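Local structure of putative glucoamylase (Bacteroides uniformis, 4GL3) at residues Lys84-Leu89 / Gly153-Leu158; Gly121-Glu126 / Tyr175-Pro180; His193-Ile198 / Leu249-Tyr254; Val199-Ala204 / Arg411-Thr416. The protein is a putative glucoamylase, a hydrolase that probably cleaves glucose-containing polysaccharides or oligosaccharides and belongs to the six-hairpin glycosidase clan. One frame throughout, in Å; residues are numbered along the deposited sequence.

In the fold
From the N terminus, helix 75-90 is met first; interaction 1 closes a loop of 63 residues by setting helix 146-161 against it. Interaction 2 begins inside that loop, at strand 122-123 and the start of helix 124-140, and crosses interaction 1 to pair with strand 177-178. Both have closed before interaction 3 opens at 193-198, which meets the loop residues 249-254. Interaction 4 crosses interaction 3, its second segment lying beyond 249-254 at the end of helix 404-412, 206 residues on, and both use helix 197-205. Interaction 2 touches interactions 3 and 4 through V125 on C196 and I124 on V199, whereas interaction 1 lies apart, about 9 Å from interaction 2 between nearest atoms.

Interaction 1 of 4, residues Lys84-Leu89 / Gly153-Leu158; sequences KIVRFL and GIINNL
V86 and I154 mark the closest pairing of two helices, whose local axes come within 9.8 Å and run in roughly the same direction at a crossing angle of 37°. I154 carries much of the contact with both of its branches. CG2 lies 3.8 Å from V86 CB and also rests near the carbonyl O of V86, while CD1, at the end of the other branch, reaches 3.7 Å from R87 CG and crosses that arginine chain nearly at right angles. The next residue, I155, brings CG1 to 3.9 Å from V86 CG1; V86 turns this methyl anti to its carbonyl carbon (chi1 -55°), and CG2 faces I154. L158 CD1 approaches L89 CB more loosely, at 4.4 Å. With an alanine at I154, the methyls over V86 and R87 would be lost, which would probably open a gap between the helices. L134 of helix 124-140 touches both V86 and I155. This is apolar packing between helices, consistent with the helical core of the six-hairpin glycosidase clan.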
loop_
_atom_site.group_PDB
_atom_site.type_symbol
_atom_site.label_atom_id
_atom_site.label_comp_id
_atom_site.label_asym_id
_atom_site.label_seq_id
_atom_site.Cartn_x
_atom_site.Cartn_y
_atom_site.Cartn_z
ATOM N N LYS A 84 5.187 -16.630 12.728
ATOM C CA LYS A 84 5.050 -17.549 11.609
ATOM C C LYS A 84 5.457 -16.851 10.273
ATOM O O LYS A 84 6.204 -17.415 9.472
ATOM C CB LYS A 84 3.629 -18.138 11.509
ATOM C CG LYS A 84 3.390 -19.123 10.342
ATOM C CD LYS A 84 2.140 -19.993 10.541
ATOM C CE LYS A 84 0.890 -19.198 10.234
ATOM N NZ LYS A 84 -0.427 -19.910 10.468
ATOM N N ILE A 85 4.978 -15.626 10.070
ATOM C CA ILE A 85 5.228 -14.884 8.884
ATOM C C ILE A 85 6.702 -14.591 8.702
ATOM O O ILE A 85 7.249 -14.871 7.630
ATOM C CB ILE A 85 4.425 -13.555 8.840
ATOM C CG1 ILE A 85 2.935 -13.830 8.625
ATOM C CG2 ILE A 85 4.933 -12.634 7.730
ATOM C CD1 ILE A 85 2.003 -12.642 8.969
ATOM N N VAL A 86 7.347 -14.042 9.719
ATOM C CA VAL A 86 8.747 -13.635 9.569
ATOM C C VAL A 86 9.690 -14.832 9.546
ATOM O O VAL A 86 10.731 -14.811 8.843
ATOM C CB VAL A 86 9.180 -12.544 10.604
ATOM C CG1 VAL A 86 8.251 -11.367 10.496
ATOM C CG2 VAL A 86 9.235 -13.056 12.030
ATOM N N ARG A 87 9.317 -15.912 10.226
ATOM C CA ARG A 87 10.075 -17.146 10.052
ATOM C C ARG A 87 10.004 -17.675 8.607
ATOM O O ARG A 87 11.002 -18.129 8.071
ATOM C CB ARG A 87 9.638 -18.249 11.026
ATOM C CG ARG A 87 10.261 -18.200 12.390
ATOM C CD ARG A 87 9.680 -19.252 13.330
ATOM N NE ARG A 87 10.475 -19.349 14.557
ATOM C CZ ARG A 87 10.050 -19.849 15.729
ATOM N NH1 ARG A 87 8.798 -20.292 15.881
ATOM N NH2 ARG A 87 10.879 -19.884 16.787
ATOM N N PHE A 88 8.817 -17.668 8.013
ATOM C CA PHE A 88 8.658 -18.107 6.638
ATOM C C PHE A 88 9.451 -17.242 5.641
ATOM O O PHE A 88 10.100 -17.764 4.720
ATOM C CB PHE A 88 7.187 -18.096 6.264
ATOM C CG PHE A 88 6.875 -18.818 4.979
ATOM C CD1 PHE A 88 6.599 -20.193 4.977
ATOM C CD2 PHE A 88 6.795 -18.124 3.793
ATOM C CE1 PHE A 88 6.279 -20.834 3.798
ATOM C CE2 PHE A 88 6.474 -18.771 2.612
ATOM C CZ PHE A 88 6.212 -20.112 2.617
ATOM N N LEU A 89 9.385 -15.929 5.799
ATOM C CA LEU A 89 10.058 -15.029 4.902
ATOM C C LEU A 89 11.599 -15.123 5.018
ATOM O O LEU A 89 12.305 -14.848 4.044
ATOM C CB LEU A 89 9.630 -13.578 5.117
ATOM C CG LEU A 89 8.205 -13.185 4.806
ATOM C CD1 LEU A 89 7.889 -11.819 5.388
ATOM C CD2 LEU A 89 7.995 -13.238 3.289
ATOM N N GLY A 153 14.322 -9.764 16.297
ATOM C CA GLY A 153 15.623 -10.276 15.808
ATOM C C GLY A 153 15.578 -10.667 14.348
ATOM O O GLY A 153 16.478 -10.309 13.555
ATOM N N ILE A 154 14.516 -11.390 13.978
ATOM C CA ILE A 154 14.376 -11.834 12.621
ATOM C C ILE A 154 14.173 -10.633 11.732
ATOM O O ILE A 154 14.800 -10.536 10.686
ATOM C CB ILE A 154 13.224 -12.858 12.395
ATOM C CG1 ILE A 154 13.586 -14.228 13.043
ATOM C CG2 ILE A 154 12.940 -13.015 10.883
ATOM C CD1 ILE A 154 12.440 -15.257 13.091
ATOM N N ILE A 155 13.300 -9.701 12.126
ATOM C CA ILE A 155 13.008 -8.536 11.268
ATOM C C ILE A 155 14.292 -7.707 11.104
ATOM O O ILE A 155 14.588 -7.262 10.026
ATOM C CB ILE A 155 11.861 -7.649 11.824
ATOM C CG1 ILE A 155 10.503 -8.359 11.641
ATOM C CG2 ILE A 155 11.869 -6.279 11.159
ATOM C CD1 ILE A 155 9.311 -7.710 12.321
ATOM N N ASN A 156 15.053 -7.519 12.185
ATOM C CA ASN A 156 16.228 -6.670 12.074
ATOM C C ASN A 156 17.241 -7.290 11.095
ATOM O O ASN A 156 17.850 -6.585 10.337
ATOM C CB ASN A 156 16.907 -6.436 13.413
ATOM C CG ASN A 156 17.915 -5.278 13.341
ATOM O OD1 ASN A 156 17.575 -4.123 13.001
ATOM N ND2 ASN A 156 19.123 -5.584 13.626
ATOM N N ASN A 157 17.408 -8.614 11.153
ATOM C CA ASN A 157 18.291 -9.316 10.231
ATOM C C ASN A 157 17.820 -9.238 8.767
ATOM O O ASN A 157 18.622 -8.970 7.855
ATOM C CB ASN A 157 18.452 -10.768 10.688
ATOM C CG ASN A 157 19.373 -11.547 9.806
ATOM O OD1 ASN A 157 18.912 -12.363 9.004
ATOM N ND2 ASN A 157 20.670 -11.274 9.904
ATOM N N LEU A 158 16.528 -9.444 8.524
ATOM C CA LEU A 158 15.946 -9.224 7.186
ATOM C C LEU A 158 16.190 -7.810 6.700
ATOM O O LEU A 158 16.621 -7.576 5.544
ATOM C CB LEU A 158 14.435 -9.513 7.173
ATOM C CG LEU A 158 14.024 -10.971 7.265
ATOM C CD1 LEU A 158 12.500 -11.050 7.318
ATOM C CD2 LEU A 158 14.566 -11.748 6.074
#

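Interaction 2 of 4, residues Gly121-Glu126 / Tyr175-Pro180; sequences GADIVE and YWHWSP
The indole of W176 receives V125 on one face: CG2 stands 3.5 Å from the centroid of the five-membered ring, only 17° off its normal, a CH-pi contact. At the edge of the same ring lies the carboxylate carbon of D123, with the two planes 71° apart, and NE1 gives OD2 a weak hydrogen bond of 3.2 Å. CD1 of W176 lies over one face of the H177 ring, toward its rim. D123 extends its carboxylate anti to the backbone N (chi1 -179°), where OD1 also caps the helix that follows, accepting from E126 N at 2.9 Å from above the carboxylate plane. A leucine in place of W176 would probably leave D123 OD2 without this donor and V125 without its aromatic face. Along the backbone, I124 N bonds W176 O at 2.9 Å and nearly straight, while A122 and W178 form an antiparallel hydrogen-bonded pair whose two bonds are weak. Strand 122-123 of this short two-stranded sheet runs straight into helix 124-140, whose first turn packs on helix 197-205 through V199, which touches both I124 and V125.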
loop_
_atom_site.group_PDB
_atom_site.type_symbol
_atom_site.label_atom_id
_atom_site.label_comp_id
_atom_site.label_asym_id
_atom_site.label_seq_id
_atom_site.Cartn_x
_atom_site.Cartn_y
_atom_site.Cartn_z
ATOM N N GLY A 121 12.330 -12.829 -10.548
ATOM C CA GLY A 121 13.276 -12.642 -9.468
ATOM C C GLY A 121 12.772 -11.631 -8.458
ATOM O O GLY A 121 11.605 -11.615 -8.131
ATOM N N ALA A 122 13.678 -10.775 -7.998
ATOM C CA ALA A 122 13.365 -9.722 -7.062
ATOM C C ALA A 122 12.387 -8.704 -7.687
ATOM O O ALA A 122 12.484 -8.354 -8.884
ATOM C CB ALA A 122 14.640 -8.995 -6.586
ATOM N N ASP A 123 11.453 -8.267 -6.837
ATOM C CA ASP A 123 10.612 -7.073 -7.065
ATOM C C ASP A 123 10.795 -6.177 -5.860
ATOM O O ASP A 123 10.338 -6.503 -4.711
ATOM C CB ASP A 123 9.148 -7.466 -7.254
ATOM C CG ASP A 123 8.244 -6.279 -7.511
ATOM O OD1 ASP A 123 8.471 -5.198 -6.886
ATOM O OD2 ASP A 123 7.371 -6.405 -8.389
ATOM N N ILE A 124 11.539 -5.083 -6.030
ATOM C CA ILE A 124 11.886 -4.311 -4.852
ATOM C C ILE A 124 10.791 -3.372 -4.377
ATOM O O ILE A 124 10.875 -2.870 -3.228
ATOM C CB ILE A 124 13.233 -3.547 -4.941
ATOM C CG1 ILE A 124 13.164 -2.343 -5.878
ATOM C CG2 ILE A 124 14.351 -4.509 -5.361
ATOM C CD1 ILE A 124 14.442 -1.485 -5.730
ATOM N N VAL A 125 9.799 -3.098 -5.231
ATOM C CA VAL A 125 8.664 -2.260 -4.810
ATOM C C VAL A 125 7.802 -3.115 -3.875
ATOM O O VAL A 125 7.486 -2.710 -2.764
ATOM C CB VAL A 125 7.847 -1.714 -6.004
ATOM C CG1 VAL A 125 6.570 -1.025 -5.475
ATOM C CG2 VAL A 125 8.722 -0.764 -6.870
ATOM N N GLU A 126 7.500 -4.339 -4.291
ATOM C CA GLU A 126 6.731 -5.252 -3.432
ATOM C C GLU A 126 7.520 -5.507 -2.142
ATOM O O GLU A 126 6.978 -5.534 -1.022
ATOM C CB GLU A 126 6.460 -6.567 -4.155
ATOM C CG GLU A 126 5.658 -6.397 -5.431
ATOM C CD GLU A 126 4.193 -6.104 -5.189
ATOM O OE1 GLU A 126 3.651 -6.679 -4.202
ATOM O OE2 GLU A 126 3.607 -5.345 -5.995
ATOM N N TYR A 175 16.176 0.581 -9.865
ATOM C CA TYR A 175 15.491 -0.293 -10.778
ATOM C C TYR A 175 14.547 -1.190 -9.983
ATOM O O TYR A 175 14.868 -1.619 -8.871
ATOM C CB TYR A 175 16.513 -1.131 -11.615
ATOM C CG TYR A 175 17.195 -0.277 -12.649
ATOM C CD1 TYR A 175 18.315 0.513 -12.305
ATOM C CD2 TYR A 175 16.707 -0.206 -13.958
ATOM C CE1 TYR A 175 18.927 1.332 -13.233
ATOM C CE2 TYR A 175 17.291 0.634 -14.898
ATOM C CZ TYR A 175 18.407 1.399 -14.548
ATOM O OH TYR A 175 18.981 2.240 -15.465
ATOM N N TRP A 176 13.411 -1.481 -10.611
ATOM C CA TRP A 176 12.267 -2.172 -10.011
ATOM C C TRP A 176 12.563 -3.680 -9.784
ATOM O O TRP A 176 12.160 -4.206 -8.764
ATOM C CB TRP A 176 11.022 -1.978 -10.886
ATOM C CG TRP A 176 9.665 -2.293 -10.299
ATOM C CD1 TRP A 176 9.236 -3.474 -9.702
ATOM C CD2 TRP A 176 8.543 -1.426 -10.296
ATOM N NE1 TRP A 176 7.930 -3.367 -9.332
ATOM C CE2 TRP A 176 7.476 -2.120 -9.671
ATOM C CE3 TRP A 176 8.331 -0.147 -10.770
ATOM C CZ2 TRP A 176 6.218 -1.542 -9.466
ATOM C CZ3 TRP A 176 7.057 0.439 -10.592
ATOM C CH2 TRP A 176 6.027 -0.267 -9.943
ATOM N N HIS A 177 13.273 -4.324 -10.715
ATOM C CA HIS A 177 13.428 -5.762 -10.749
ATOM C C HIS A 177 14.907 -6.148 -10.941
ATOM O O HIS A 177 15.755 -5.360 -11.426
ATOM C CB HIS A 177 12.665 -6.406 -11.902
ATOM C CG HIS A 177 11.297 -5.852 -12.152
ATOM N ND1 HIS A 177 11.080 -4.755 -12.963
ATOM C CD2 HIS A 177 10.066 -6.319 -11.793
ATOM C CE1 HIS A 177 9.770 -4.551 -13.055
ATOM N NE2 HIS A 177 9.135 -5.479 -12.341
ATOM N N TRP A 178 15.190 -7.388 -10.547
ATOM C CA TRP A 178 16.402 -8.117 -10.963
ATOM C C TRP A 178 16.122 -9.608 -10.936
ATOM O O TRP A 178 15.394 -10.109 -10.054
ATOM C CB TRP A 178 17.607 -7.834 -10.065
ATOM C CG TRP A 178 18.801 -8.591 -10.492
ATOM C CD1 TRP A 178 19.694 -8.212 -11.459
ATOM C CD2 TRP A 178 19.258 -9.880 -10.010
ATOM N NE1 TRP A 178 20.644 -9.166 -11.609
ATOM C CE2 TRP A 178 20.423 -10.190 -10.721
ATOM C CE3 TRP A 178 18.801 -10.769 -9.051
ATOM C CZ2 TRP A 178 21.153 -11.410 -10.521
ATOM C CZ3 TRP A 178 19.513 -11.987 -8.840
ATOM C CH2 TRP A 178 20.673 -12.287 -9.611
ATOM N N SER A 179 16.690 -10.308 -11.917
ATOM C CA SER A 179 16.459 -11.728 -12.101
ATOM C C SER A 179 17.742 -12.528 -12.305
ATOM O O SER A 179 18.638 -12.088 -13.002
ATOM C CB SER A 179 15.567 -11.946 -13.330
ATOM O OG SER A 179 15.543 -13.323 -13.685
ATOM N N PRO A 180 17.838 -13.709 -11.682
ATOM C CA PRO A 180 18.968 -14.574 -11.935
ATOM C C PRO A 180 18.996 -15.096 -13.357
ATOM O O PRO A 180 20.071 -15.463 -13.843
ATOM C CB PRO A 180 18.772 -15.726 -10.942
ATOM C CG PRO A 180 17.308 -15.732 -10.625
ATOM C CD PRO A 180 16.893 -14.292 -10.717
#

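Interaction 3 of 4, residues His193-Ile198 / Leu249-Tyr254; sequences HNECHI and LFFTHY
The carbonyl O of F251 is gripped by two waters that link it to the facing segment. Water 2 donates to F251 O at 2.7 Å and to E195 O at 3.1 Å; water 1 donates to F251 O at 2.9 Å and lies in the ring plane of H193, hydrogen-bonded to its NE2. No direct hydrogen bond joins the two segments, so these waters supply the polar bridge. Beside them, F251 turns one face to the backbone of 193-198: N194 CA sits 3.9 Å from the ring centroid and 14° off the normal, a CH-pi contact. E195 CG lies between its backbone N and carbonyl carbon (chi1 75°), and a bend at chi2 brings the carboxylate up to both phenylalanine rings. Its OE1 is 3.3 Å from F251 CE1, the carboxylate and ring being within 16° of parallel, whereas OE2 meets the edge of the F250 ring in plane, the carboxylate being turned steeply to that ring. E195 CB adds an apolar touch of 3.6 Å to F250 CE2. N194 OD1 accepts from C196 N at 3.0 Å, an Asx turn that shapes the bend before helix 197-205. A bound Tris molecule, probably from the crystallisation liquor, forms a weak hydrogen bond with E195 OE2, consistent with a polar and aromatic pocket near the centre of this putative glucoamylase.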
loop_
_atom_site.group_PDB
_atom_site.type_symbol
_atom_site.label_atom_id
_atom_site.label_comp_id
_atom_site.label_asym_id
_atom_site.label_seq_id
_atom_site.Cartn_x
_atom_site.Cartn_y
_atom_site.Cartn_z
ATOM N N HIS A 193 6.213 10.891 -9.855
ATOM C CA HIS A 193 5.707 10.615 -8.502
ATOM C C HIS A 193 4.554 9.623 -8.635
ATOM O O HIS A 193 3.476 9.971 -9.120
ATOM C CB HIS A 193 5.204 11.871 -7.772
ATOM C CG HIS A 193 4.728 11.578 -6.380
ATOM N ND1 HIS A 193 5.582 11.530 -5.299
ATOM C CD2 HIS A 193 3.504 11.237 -5.911
ATOM C CE1 HIS A 193 4.903 11.175 -4.223
ATOM N NE2 HIS A 193 3.634 11.016 -4.561
ATOM N N ASN A 194 4.824 8.389 -8.247
ATOM C CA ASN A 194 3.847 7.303 -8.280
ATOM C C ASN A 194 3.745 6.647 -6.907
ATOM O O ASN A 194 3.957 7.318 -5.903
ATOM C CB ASN A 194 4.169 6.318 -9.415
ATOM C CG ASN A 194 5.499 5.620 -9.251
ATOM O OD1 ASN A 194 6.140 5.694 -8.217
ATOM N ND2 ASN A 194 5.938 4.966 -10.313
ATOM N N GLU A 195 3.415 5.355 -6.847
ATOM C CA GLU A 195 3.253 4.659 -5.576
ATOM C C GLU A 195 4.551 4.250 -4.918
ATOM O O GLU A 195 4.499 3.753 -3.796
ATOM C CB GLU A 195 2.376 3.389 -5.753
ATOM C CG GLU A 195 3.089 2.202 -6.450
ATOM C CD GLU A 195 2.950 2.172 -7.969
ATOM O OE1 GLU A 195 2.998 3.238 -8.608
ATOM O OE2 GLU A 195 2.844 1.053 -8.526
ATOM N N CYS A 196 5.709 4.434 -5.576
ATOM C CA CYS A 196 6.954 3.814 -5.094
ATOM C C CYS A 196 7.875 4.689 -4.236
ATOM O O CYS A 196 9.040 4.377 -4.099
ATOM C CB CYS A 196 7.741 3.390 -6.326
ATOM S SG CYS A 196 6.857 2.315 -7.444
ATOM N N HIS A 197 7.392 5.809 -3.713
ATOM C CA HIS A 197 8.237 6.746 -2.951
ATOM C C HIS A 197 9.073 6.046 -1.853
ATOM O O HIS A 197 10.289 6.345 -1.629
ATOM C CB HIS A 197 7.333 7.835 -2.340
ATOM C CG HIS A 197 8.042 9.081 -1.920
ATOM N ND1 HIS A 197 7.405 10.072 -1.204
ATOM C CD2 HIS A 197 9.311 9.514 -2.126
ATOM C CE1 HIS A 197 8.255 11.067 -0.992
ATOM N NE2 HIS A 197 9.411 10.764 -1.559
ATOM N N ILE A 198 8.419 5.096 -1.194
ATOM C CA ILE A 198 8.972 4.411 -0.031
ATOM C C ILE A 198 10.218 3.596 -0.374
ATOM O O ILE A 198 11.067 3.335 0.508
ATOM C CB ILE A 198 7.898 3.496 0.660
ATOM C CG1 ILE A 198 8.320 3.084 2.057
ATOM C CG2 ILE A 198 7.633 2.221 -0.130
ATOM C CD1 ILE A 198 8.120 4.138 3.079
ATOM N N LEU A 249 -5.749 6.709 -7.569
ATOM C CA LEU A 249 -5.696 7.278 -6.196
ATOM C C LEU A 249 -4.827 6.450 -5.243
ATOM O O LEU A 249 -4.358 6.993 -4.240
ATOM C CB LEU A 249 -7.097 7.585 -5.620
ATOM C CG LEU A 249 -7.171 8.551 -4.422
ATOM C CD1 LEU A 249 -6.383 9.871 -4.607
ATOM C CD2 LEU A 249 -8.625 8.828 -4.098
ATOM N N PHE A 250 -4.558 5.171 -5.557
ATOM C CA PHE A 250 -3.707 4.381 -4.662
ATOM C C PHE A 250 -2.267 4.916 -4.535
ATOM O O PHE A 250 -1.543 4.508 -3.629
ATOM C CB PHE A 250 -3.684 2.873 -5.017
ATOM C CG PHE A 250 -2.683 2.498 -6.120
ATOM C CD1 PHE A 250 -3.041 2.622 -7.467
ATOM C CD2 PHE A 250 -1.413 2.033 -5.810
ATOM C CE1 PHE A 250 -2.156 2.249 -8.493
ATOM C CE2 PHE A 250 -0.523 1.641 -6.837
ATOM C CZ PHE A 250 -0.890 1.772 -8.166
ATOM N N PHE A 251 -1.839 5.795 -5.446
ATOM C CA PHE A 251 -0.560 6.456 -5.284
ATOM C C PHE A 251 -0.465 7.222 -3.923
ATOM O O PHE A 251 0.628 7.407 -3.416
ATOM C CB PHE A 251 -0.277 7.451 -6.421
ATOM C CG PHE A 251 -0.028 6.835 -7.808
ATOM C CD1 PHE A 251 0.011 5.467 -8.027
ATOM C CD2 PHE A 251 0.166 7.693 -8.908
ATOM C CE1 PHE A 251 0.260 4.956 -9.299
ATOM C CE2 PHE A 251 0.405 7.196 -10.168
ATOM C CZ PHE A 251 0.487 5.820 -10.357
ATOM N N THR A 252 -1.598 7.630 -3.340
ATOM C CA THR A 252 -1.607 8.315 -2.009
ATOM C C THR A 252 -1.710 7.338 -0.837
ATOM O O THR A 252 -1.789 7.767 0.315
ATOM C CB THR A 252 -2.761 9.331 -1.912
ATOM O OG1 THR A 252 -4.015 8.622 -1.845
ATOM C CG2 THR A 252 -2.710 10.280 -3.123
ATOM N N HIS A 253 -1.687 6.025 -1.127
ATOM C CA HIS A 253 -1.874 5.009 -0.116
ATOM C C HIS A 253 -0.635 4.138 0.155
ATOM O O HIS A 253 -0.267 3.961 1.279
ATOM C CB HIS A 253 -3.049 4.064 -0.459
ATOM C CG HIS A 253 -4.320 4.771 -0.734
ATOM N ND1 HIS A 253 -5.266 4.264 -1.596
ATOM C CD2 HIS A 253 -4.764 5.989 -0.340
ATOM C CE1 HIS A 253 -6.261 5.136 -1.694
ATOM N NE2 HIS A 253 -5.992 6.182 -0.930
ATOM N N TYR A 254 -0.042 3.516 -0.851
ATOM C CA TYR A 254 0.866 2.387 -0.536
ATOM C C TYR A 254 2.152 2.744 0.258
ATOM O O TYR A 254 2.558 1.999 1.137
ATOM C CB TYR A 254 1.244 1.581 -1.795
ATOM C CG TYR A 254 0.172 0.793 -2.499
ATOM C CD1 TYR A 254 -1.145 0.800 -2.077
ATOM C CD2 TYR A 254 0.496 0.025 -3.623
ATOM C CE1 TYR A 254 -2.124 0.094 -2.768
ATOM C CE2 TYR A 254 -0.460 -0.684 -4.307
ATOM C CZ TYR A 254 -1.779 -0.658 -3.877
ATOM O OH TYR A 254 -2.766 -1.349 -4.583
HETATM O O HOH W 1 1.190 10.291 -3.488
HETATM O O HOH W 2 2.135 5.353 -2.485
#

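Interaction 4 of 4, residues Val199-Ala204 / Arg411-Thr416; sequences VYILGA and RRLGFT
L413 reaches from its CB toward helix 197-205: CG lands 3.7 Å from A204 CB, CD2 meets the same methyl at 3.9 Å, and CD1 fits between A204 CB and I201 CD1, 3.7 Å from the latter. I201 CD1 also touches F415 CE1 at 3.7 Å, the two side chains crossing nearly at right angles, so one methyl serves both apolar partners. R412 makes the polar link. Its chain bends at chi3 (70°) to bring NH1 to A204 O at 2.9 Å, with an N-H...O angle of 157°; the carbonyl is met in its plane, on a lone pair, and the oxygen lies almost in the guanidinium plane. NH1 is shared with I211 O. Just after L413, G414 takes a positive phi in a Schellman motif, turning the chain so that F415 returns to the contact. The end of helix 404-412 thus packs on helix 197-205, with Y216 of helix 213-220 touching L413 and F415, and helix 124-140 meeting V199 and L202.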
loop_
_atom_site.group_PDB
_atom_site.type_symbol
_atom_site.label_atom_id
_atom_site.label_comp_id
_atom_site.label_asym_id
_atom_site.label_seq_id
_atom_site.Cartn_x
_atom_site.Cartn_y
_atom_site.Cartn_z
ATOM N N VAL A 199 10.333 3.171 -1.630
ATOM C CA VAL A 199 11.520 2.475 -2.046
ATOM C C VAL A 199 12.781 3.334 -1.865
ATOM O O VAL A 199 13.815 2.836 -1.408
ATOM C CB VAL A 199 11.416 1.983 -3.528
ATOM C CG1 VAL A 199 12.662 1.163 -3.894
ATOM C CG2 VAL A 199 10.129 1.169 -3.714
ATOM N N TYR A 200 12.696 4.614 -2.232
ATOM C CA TYR A 200 13.831 5.532 -2.083
ATOM C C TYR A 200 14.078 5.892 -0.631
ATOM O O TYR A 200 15.239 5.976 -0.216
ATOM C CB TYR A 200 13.639 6.804 -2.907
ATOM C CG TYR A 200 13.879 6.562 -4.383
ATOM C CD1 TYR A 200 12.862 6.049 -5.217
ATOM C CD2 TYR A 200 15.135 6.780 -4.951
ATOM C CE1 TYR A 200 13.103 5.775 -6.568
ATOM C CE2 TYR A 200 15.373 6.506 -6.302
ATOM C CZ TYR A 200 14.375 6.004 -7.109
ATOM O OH TYR A 200 14.639 5.758 -8.470
ATOM N N ILE A 201 13.001 6.080 0.147
ATOM C CA ILE A 201 13.152 6.371 1.582
ATOM C C ILE A 201 13.836 5.197 2.308
ATOM O O ILE A 201 14.758 5.421 3.061
ATOM C CB ILE A 201 11.793 6.666 2.291
ATOM C CG1 ILE A 201 10.982 7.790 1.626
ATOM C CG2 ILE A 201 11.974 6.909 3.783
ATOM C CD1 ILE A 201 11.752 8.969 1.250
ATOM N N LEU A 202 13.395 3.952 2.060
ATOM C CA LEU A 202 14.039 2.793 2.691
ATOM C C LEU A 202 15.481 2.637 2.185
ATOM O O LEU A 202 16.412 2.365 2.971
ATOM C CB LEU A 202 13.244 1.510 2.458
ATOM C CG LEU A 202 11.841 1.436 3.130
ATOM C CD1 LEU A 202 11.059 0.182 2.752
ATOM C CD2 LEU A 202 11.993 1.551 4.630
ATOM N N GLY A 203 15.683 2.810 0.890
ATOM C CA GLY A 203 17.063 2.786 0.332
ATOM C C GLY A 203 17.979 3.769 1.052
ATOM O O GLY A 203 19.133 3.468 1.327
ATOM N N ALA A 204 17.477 4.960 1.356
ATOM C CA ALA A 204 18.273 6.003 2.016
ATOM C C ALA A 204 18.483 5.671 3.487
ATOM O O ALA A 204 19.462 6.150 4.084
ATOM C CB ALA A 204 17.600 7.383 1.901
ATOM N N ARG A 411 16.146 12.290 7.045
ATOM C CA ARG A 411 17.072 13.409 7.193
ATOM C C ARG A 411 18.086 13.467 6.056
ATOM O O ARG A 411 18.341 14.529 5.528
ATOM C CB ARG A 411 17.832 13.365 8.520
ATOM C CG ARG A 411 17.023 13.852 9.687
ATOM C CD ARG A 411 17.921 14.363 10.799
ATOM N NE ARG A 411 17.238 14.234 12.070
ATOM C CZ ARG A 411 16.480 15.177 12.601
ATOM N NH1 ARG A 411 16.320 16.343 11.981
ATOM N NH2 ARG A 411 15.888 14.949 13.763
ATOM N N ARG A 412 18.658 12.318 5.669
ATOM C CA ARG A 412 19.631 12.276 4.565
ATOM C C ARG A 412 19.029 12.878 3.294
ATOM O O ARG A 412 19.725 13.563 2.568
ATOM C CB ARG A 412 20.094 10.823 4.251
ATOM C CG ARG A 412 21.006 10.247 5.285
ATOM C CD ARG A 412 21.527 8.890 4.861
ATOM N NE ARG A 412 22.471 9.019 3.755
ATOM C CZ ARG A 412 22.432 8.330 2.627
ATOM N NH1 ARG A 412 21.520 7.404 2.412
ATOM N NH2 ARG A 412 23.323 8.576 1.689
ATOM N N LEU A 413 17.742 12.618 3.038
ATOM C CA LEU A 413 17.092 13.079 1.845
ATOM C C LEU A 413 16.561 14.508 1.964
ATOM O O LEU A 413 16.005 15.003 1.021
ATOM C CB LEU A 413 15.988 12.120 1.412
ATOM C CG LEU A 413 16.444 10.732 1.001
ATOM C CD1 LEU A 413 15.256 9.900 0.547
ATOM C CD2 LEU A 413 17.565 10.810 -0.035
ATOM N N GLY A 414 16.777 15.176 3.100
ATOM C CA GLY A 414 16.418 16.560 3.247
ATOM C C GLY A 414 15.008 16.783 3.750
ATOM O O GLY A 414 14.504 17.883 3.665
ATOM N N PHE A 415 14.357 15.780 4.304
ATOM C CA PHE A 415 12.964 15.989 4.763
ATOM C C PHE A 415 12.910 16.722 6.091
ATOM O O PHE A 415 13.831 16.601 6.881
ATOM C CB PHE A 415 12.235 14.689 4.990
ATOM C CG PHE A 415 11.772 14.022 3.746
ATOM C CD1 PHE A 415 12.652 13.268 2.984
ATOM C CD2 PHE A 415 10.475 14.157 3.328
ATOM C CE1 PHE A 415 12.210 12.616 1.842
ATOM C CE2 PHE A 415 10.035 13.545 2.190
ATOM C CZ PHE A 415 10.908 12.754 1.444
ATOM N N THR A 416 11.831 17.487 6.308
ATOM C CA THR A 416 11.424 17.950 7.643
ATOM C C THR A 416 10.059 17.279 7.954
ATOM O O THR A 416 9.289 16.886 7.040
ATOM C CB THR A 416 11.280 19.475 7.718
ATOM O OG1 THR A 416 10.378 19.869 6.688
ATOM C CG2 THR A 416 12.645 20.220 7.529
#